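Local coordinates for erythrocyte membrane protein 1 (Plasmodium falciparum, PDB 6S8T) that is the DBLbeta domain of a PfEMP1 adhesion protein of malaria-infected erythrocytes, which binds the human receptor ICAM-1, at residues K38-K50 against W130-G143. Residues are numbered along the deposited sequence; the frame is centred on the assembly and turned at random.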
loop_
_atom_site.group_PDB
_atom_site.type_symbol
_atom_site.label_atom_id
_atom_site.label_comp_id
_atom_site.label_asym_id
_atom_site.label_seq_id
_atom_site.Cartn_x
_atom_site.Cartn_y
_atom_site.Cartn_z
ATOM N N LYS A 38 -17.412 -18.490 14.725
ATOM C CA LYS A 38 -16.410 -19.291 15.413
ATOM C C LYS A 38 -15.002 -18.731 15.273
ATOM O O LYS A 38 -14.082 -19.253 15.911
ATOM C CB LYS A 38 -16.435 -20.732 14.894
ATOM C CG LYS A 38 -17.710 -21.493 15.217
ATOM C CD LYS A 38 -17.594 -22.952 14.803
ATOM C CE LYS A 38 -18.849 -23.730 15.166
ATOM N NZ LYS A 38 -18.716 -25.182 14.852
ATOM N N LEU A 39 -14.807 -17.691 14.465
ATOM C CA LEU A 39 -13.485 -17.134 14.221
ATOM C C LEU A 39 -13.256 -15.805 14.929
ATOM O O LEU A 39 -12.177 -15.217 14.779
ATOM C CB LEU A 39 -13.257 -16.976 12.711
ATOM C CG LEU A 39 -13.230 -18.286 11.912
ATOM C CD1 LEU A 39 -13.321 -18.023 10.421
ATOM C CD2 LEU A 39 -11.981 -19.087 12.231
ATOM N N ARG A 40 -14.234 -15.314 15.688
ATOM C CA ARG A 40 -14.043 -14.115 16.494
ATOM C C ARG A 40 -13.036 -14.405 17.602
ATOM O O ARG A 40 -13.250 -15.304 18.424
ATOM C CB ARG A 40 -15.375 -13.649 17.077
ATOM C CG ARG A 40 -16.349 -13.110 16.035
ATOM C CD ARG A 40 -17.685 -12.702 16.647
ATOM N NE ARG A 40 -18.522 -13.853 16.983
ATOM C CZ ARG A 40 -18.651 -14.357 18.206
ATOM N NH1 ARG A 40 -18.001 -13.814 19.225
ATOM N NH2 ARG A 40 -19.435 -15.406 18.411
ATOM N N ALA A 41 -11.941 -13.650 17.625
ATOM C CA ALA A 41 -10.812 -13.941 18.494
ATOM C C ALA A 41 -10.654 -12.876 19.574
ATOM O O ALA A 41 -11.221 -11.784 19.498
ATOM C CB ALA A 41 -9.517 -14.053 17.684
ATOM N N ASP A 42 -9.864 -13.222 20.590
ATOM C CA ASP A 42 -9.544 -12.317 21.689
ATOM C C ASP A 42 -8.108 -12.583 22.112
ATOM O O ASP A 42 -7.781 -13.699 22.525
ATOM C CB ASP A 42 -10.500 -12.511 22.871
ATOM C CG ASP A 42 -10.156 -11.625 24.061
ATOM O OD1 ASP A 42 -9.371 -10.665 23.900
ATOM O OD2 ASP A 42 -10.674 -11.895 25.166
ATOM N N ALA A 43 -7.257 -11.559 22.011
ATOM C CA ALA A 43 -5.844 -11.737 22.329
ATOM C C ALA A 43 -5.637 -12.201 23.765
ATOM O O ALA A 43 -4.721 -12.984 24.036
ATOM C CB ALA A 43 -5.082 -10.436 22.071
ATOM N N LYS A 44 -6.483 -11.746 24.693
ATOM C CA LYS A 44 -6.334 -12.131 26.092
ATOM C C LYS A 44 -6.563 -13.619 26.320
ATOM O O LYS A 44 -6.048 -14.166 27.300
ATOM C CB LYS A 44 -7.292 -11.320 26.968
ATOM C CG LYS A 44 -6.985 -9.830 27.000
ATOM C CD LYS A 44 -7.943 -9.081 27.913
ATOM C CE LYS A 44 -9.375 -9.177 27.411
ATOM N NZ LYS A 44 -10.322 -8.431 28.287
ATOM N N GLN A 45 -7.314 -14.284 25.445
ATOM C CA GLN A 45 -7.591 -15.708 25.577
ATOM C C GLN A 45 -6.520 -16.583 24.935
ATOM O O GLN A 45 -6.716 -17.795 24.818
ATOM C CB GLN A 45 -8.958 -16.041 24.976
ATOM C CG GLN A 45 -10.122 -15.339 25.653
ATOM C CD GLN A 45 -11.458 -15.704 25.034
ATOM O OE1 GLN A 45 -11.618 -16.785 24.469
ATOM N NE2 GLN A 45 -12.423 -14.795 25.130
ATOM N N GLY A 46 -5.397 -15.999 24.516
ATOM C CA GLY A 46 -4.297 -16.758 23.968
ATOM C C GLY A 46 -3.213 -17.029 25.004
ATOM O O GLY A 46 -3.185 -16.446 26.084
ATOM N N ILE A 47 -2.314 -17.943 24.648
ATOM C CA ILE A 47 -1.175 -18.308 25.484
ATOM C C ILE A 47 0.099 -17.976 24.719
ATOM O O ILE A 47 0.254 -18.382 23.560
ATOM C CB ILE A 47 -1.209 -19.795 25.880
ATOM C CG1 ILE A 47 -2.455 -20.091 26.718
ATOM C CG2 ILE A 47 0.055 -20.171 26.636
ATOM C CD1 ILE A 47 -2.513 -21.508 27.260
ATOM N N TYR A 48 1.002 -17.241 25.364
ATOM C CA TYR A 48 2.205 -16.727 24.719
ATOM C C TYR A 48 3.421 -17.153 25.526
ATOM O O TYR A 48 3.499 -16.872 26.727
ATOM C CB TYR A 48 2.143 -15.201 24.589
ATOM C CG TYR A 48 0.854 -14.700 23.968
ATOM C CD1 TYR A 48 0.694 -14.663 22.587
ATOM C CD2 TYR A 48 -0.203 -14.269 24.762
ATOM C CE1 TYR A 48 -0.484 -14.211 22.015
ATOM C CE2 TYR A 48 -1.386 -13.816 24.198
ATOM C CZ TYR A 48 -1.519 -13.789 22.824
ATOM O OH TYR A 48 -2.690 -13.338 22.257
ATOM N N LYS A 49 4.363 -17.831 24.866
ATOM C CA LYS A 49 5.588 -18.320 25.501
ATOM C C LYS A 49 5.282 -19.226 26.692
ATOM O O LYS A 49 6.059 -19.296 27.649
ATOM C CB LYS A 49 6.494 -17.160 25.924
ATOM C CG LYS A 49 6.928 -16.278 24.770
ATOM C CD LYS A 49 7.714 -15.070 25.245
ATOM C CE LYS A 49 8.066 -14.164 24.072
ATOM N NZ LYS A 49 8.790 -12.938 24.501
ATOM N N LYS A 50 4.143 -19.920 26.632
ATOM C CA LYS A 50 3.710 -20.864 27.661
ATOM C C LYS A 50 3.626 -20.189 29.033
ATOM O O LYS A 50 4.273 -20.593 30.002
ATOM C CB LYS A 50 4.629 -22.091 27.694
ATOM C CG LYS A 50 4.667 -22.858 26.380
ATOM C CD LYS A 50 5.590 -24.063 26.462
ATOM C CE LYS A 50 5.601 -24.834 25.151
ATOM N NZ LYS A 50 6.554 -25.978 25.184
ATOM N N TRP A 130 4.138 -23.083 19.613
ATOM C CA TRP A 130 3.599 -22.239 20.676
ATOM C C TRP A 130 2.250 -21.646 20.292
ATOM O O TRP A 130 1.426 -21.356 21.168
ATOM C CB TRP A 130 4.590 -21.125 21.017
ATOM C CG TRP A 130 5.804 -21.590 21.777
ATOM C CD1 TRP A 130 6.022 -22.832 22.304
ATOM C CD2 TRP A 130 6.966 -20.812 22.093
ATOM N NE1 TRP A 130 7.245 -22.873 22.928
ATOM C CE2 TRP A 130 7.845 -21.647 22.812
ATOM C CE3 TRP A 130 7.350 -19.492 21.836
ATOM C CZ2 TRP A 130 9.082 -21.204 23.276
ATOM C CZ3 TRP A 130 8.579 -19.054 22.300
ATOM C CH2 TRP A 130 9.429 -19.908 23.011
ATOM N N VAL A 131 2.000 -21.469 18.996
ATOM C CA VAL A 131 0.738 -20.887 18.556
ATOM C C VAL A 131 -0.392 -21.914 18.592
ATOM O O VAL A 131 -1.537 -21.566 18.906
ATOM C CB VAL A 131 0.906 -20.281 17.152
ATOM C CG1 VAL A 131 -0.381 -19.610 16.693
ATOM C CG2 VAL A 131 2.058 -19.290 17.138
ATOM N N THR A 132 -0.102 -23.185 18.301
ATOM C CA THR A 132 -1.146 -24.170 18.055
ATOM C C THR A 132 -1.223 -25.304 19.069
ATOM O O THR A 132 -2.266 -25.961 19.138
ATOM C CB THR A 132 -0.971 -24.795 16.662
ATOM O OG1 THR A 132 0.303 -25.447 16.586
ATOM C CG2 THR A 132 -1.056 -23.728 15.581
ATOM N N GLU A 133 -0.168 -25.554 19.849
ATOM C CA GLU A 133 -0.131 -26.763 20.670
ATOM C C GLU A 133 -1.214 -26.765 21.742
ATOM O O GLU A 133 -1.672 -27.836 22.157
ATOM C CB GLU A 133 1.248 -26.922 21.315
ATOM C CG GLU A 133 1.526 -28.315 21.856
ATOM C CD GLU A 133 1.650 -29.354 20.757
ATOM O OE1 GLU A 133 2.035 -28.984 19.626
ATOM O OE2 GLU A 133 1.362 -30.540 21.023
ATOM N N ASP A 134 -1.639 -25.590 22.201
ATOM C CA ASP A 134 -2.660 -25.493 23.235
ATOM C C ASP A 134 -4.077 -25.464 22.675
ATOM O O ASP A 134 -5.030 -25.326 23.450
ATOM C CB ASP A 134 -2.420 -24.248 24.095
ATOM C CG ASP A 134 -1.223 -24.400 25.014
ATOM O OD1 ASP A 134 -1.008 -25.518 25.529
ATOM O OD2 ASP A 134 -0.496 -23.404 25.219
ATOM N N GLY A 135 -4.240 -25.593 21.361
ATOM C CA GLY A 135 -5.561 -25.573 20.768
ATOM C C GLY A 135 -6.236 -24.223 20.737
ATOM O O GLY A 135 -7.442 -24.157 20.484
ATOM N N LYS A 136 -5.503 -23.140 20.984
ATOM C CA LYS A 136 -6.056 -21.791 20.982
ATOM C C LYS A 136 -5.376 -20.922 19.930
ATOM O O LYS A 136 -5.052 -19.757 20.172
ATOM C CB LYS A 136 -5.942 -21.156 22.368
ATOM C CG LYS A 136 -6.725 -21.888 23.452
ATOM C CD LYS A 136 -6.932 -21.014 24.682
ATOM C CE LYS A 136 -6.149 -21.527 25.883
ATOM N NZ LYS A 136 -6.678 -22.826 26.392
ATOM N N ALA A 137 -5.163 -21.481 18.735
ATOM C CA ALA A 137 -4.485 -20.750 17.670
ATOM C C ALA A 137 -5.305 -19.579 17.152
ATOM O O ALA A 137 -4.733 -18.641 16.587
ATOM C CB ALA A 137 -4.147 -21.691 16.514
ATOM N N ILE A 138 -6.627 -19.616 17.322
ATOM C CA ILE A 138 -7.466 -18.495 16.909
ATOM C C ILE A 138 -7.104 -17.243 17.696
ATOM O O ILE A 138 -7.004 -16.144 17.136
ATOM C CB ILE A 138 -8.953 -18.862 17.070
ATOM C CG1 ILE A 138 -9.388 -19.791 15.940
ATOM C CG2 ILE A 138 -9.824 -17.620 17.083
ATOM C CD1 ILE A 138 -9.231 -19.168 14.581
ATOM N N HIS A 139 -6.877 -17.394 18.999
ATOM C CA HIS A 139 -6.612 -16.259 19.872
ATOM C C HIS A 139 -5.139 -15.879 19.924
ATOM O O HIS A 139 -4.820 -14.691 20.054
ATOM C CB HIS A 139 -7.113 -16.566 21.286
ATOM C CG HIS A 139 -8.534 -17.038 21.331
ATOM N ND1 HIS A 139 -9.607 -16.180 21.222
ATOM C CD2 HIS A 139 -9.059 -18.278 21.468
ATOM C CE1 HIS A 139 -10.731 -16.870 21.296
ATOM N NE2 HIS A 139 -10.426 -18.147 21.444
ATOM N N SER A 140 -4.234 -16.855 19.827
ATOM C CA SER A 140 -2.809 -16.542 19.862
ATOM C C SER A 140 -2.361 -15.807 18.604
ATOM O O SER A 140 -1.455 -14.968 18.670
ATOM C CB SER A 140 -1.993 -17.821 20.051
ATOM O OG SER A 140 -2.306 -18.453 21.281
ATOM N N LEU A 141 -2.974 -16.105 17.454
ATOM C CA LEU A 141 -2.596 -15.419 16.223
ATOM C C LEU A 141 -2.986 -13.948 16.266
ATOM O O LEU A 141 -2.239 -13.090 15.781
ATOM C CB LEU A 141 -3.234 -16.105 15.014
ATOM C CG LEU A 141 -2.964 -15.446 13.656
ATOM C CD1 LEU A 141 -1.477 -15.435 13.351
ATOM C CD2 LEU A 141 -3.733 -16.146 12.545
ATOM N N LEU A 142 -4.148 -13.635 16.848
ATOM C CA LEU A 142 -4.593 -12.246 16.916
ATOM C C LEU A 142 -3.635 -11.398 17.745
ATOM O O LEU A 142 -3.405 -10.224 17.431
ATOM C CB LEU A 142 -6.006 -12.174 17.493
ATOM C CG LEU A 142 -6.568 -10.768 17.718
ATOM C CD1 LEU A 142 -6.645 -10.011 16.404
ATOM C CD2 LEU A 142 -7.931 -10.820 18.395
ATOM N N GLY A 143 -3.064 -11.975 18.803
ATOM C CA GLY A 143 -2.130 -11.224 19.628
ATOM C C GLY A 143 -0.913 -10.753 18.855
ATOM O O GLY A 143 -0.504 -9.595 18.969
#
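Ser-140 OG is gripped from both segments: it donates to Lys-136 O at 3.2 Å and weakly accepts Ile-47 N at 3.4 Å. A second bond ties the loop at Asp-42 to the first turn of helix 137-163 in the Duffy-binding-like fold: the ring nitrogen ND1 of His-139 accepts the backbone N-H of Asp-42 at 3.0 Å (N-H...ND1 angle 149°), with the donor only 5° out of the imidazole plane. With CG of His-139 beside its backbone N, one face of the imidazole is turned to Gln-45, whose CB lies over it in a CH-pi contact 3.9 Å from the ring centroid and 17° off the normal. Ile-138 CG2 sits over the opposite face, and the ring is thus packed on both sides.

Asp-42 in turn forms an Asx turn, its OD1 accepting Lys-44 N from well above the carboxylate plane. Ala-41 CB fits between Ile-138 CG2 (3.6 Å) and Leu-142 CD2 (3.7 Å), while Ile-138 also rests on Trp-252 of helix 246-268. Asn-256 of that helix bonds Ala-41 N and Leu-39 O, anchoring the loop a second time.

Further along, Gly-46 runs close to the helix, its CA 4.4 Å from that of Ser-140. At the far end Lys-50 CE reaches Trp-130 NE1, the two side chains crossing nearly perpendicularly. Tyr-48 OH donates to Ala-43 O at 2.7 Å, in the carbonyl plane on a lone pair, and the same oxygen accepts Gly-46 N.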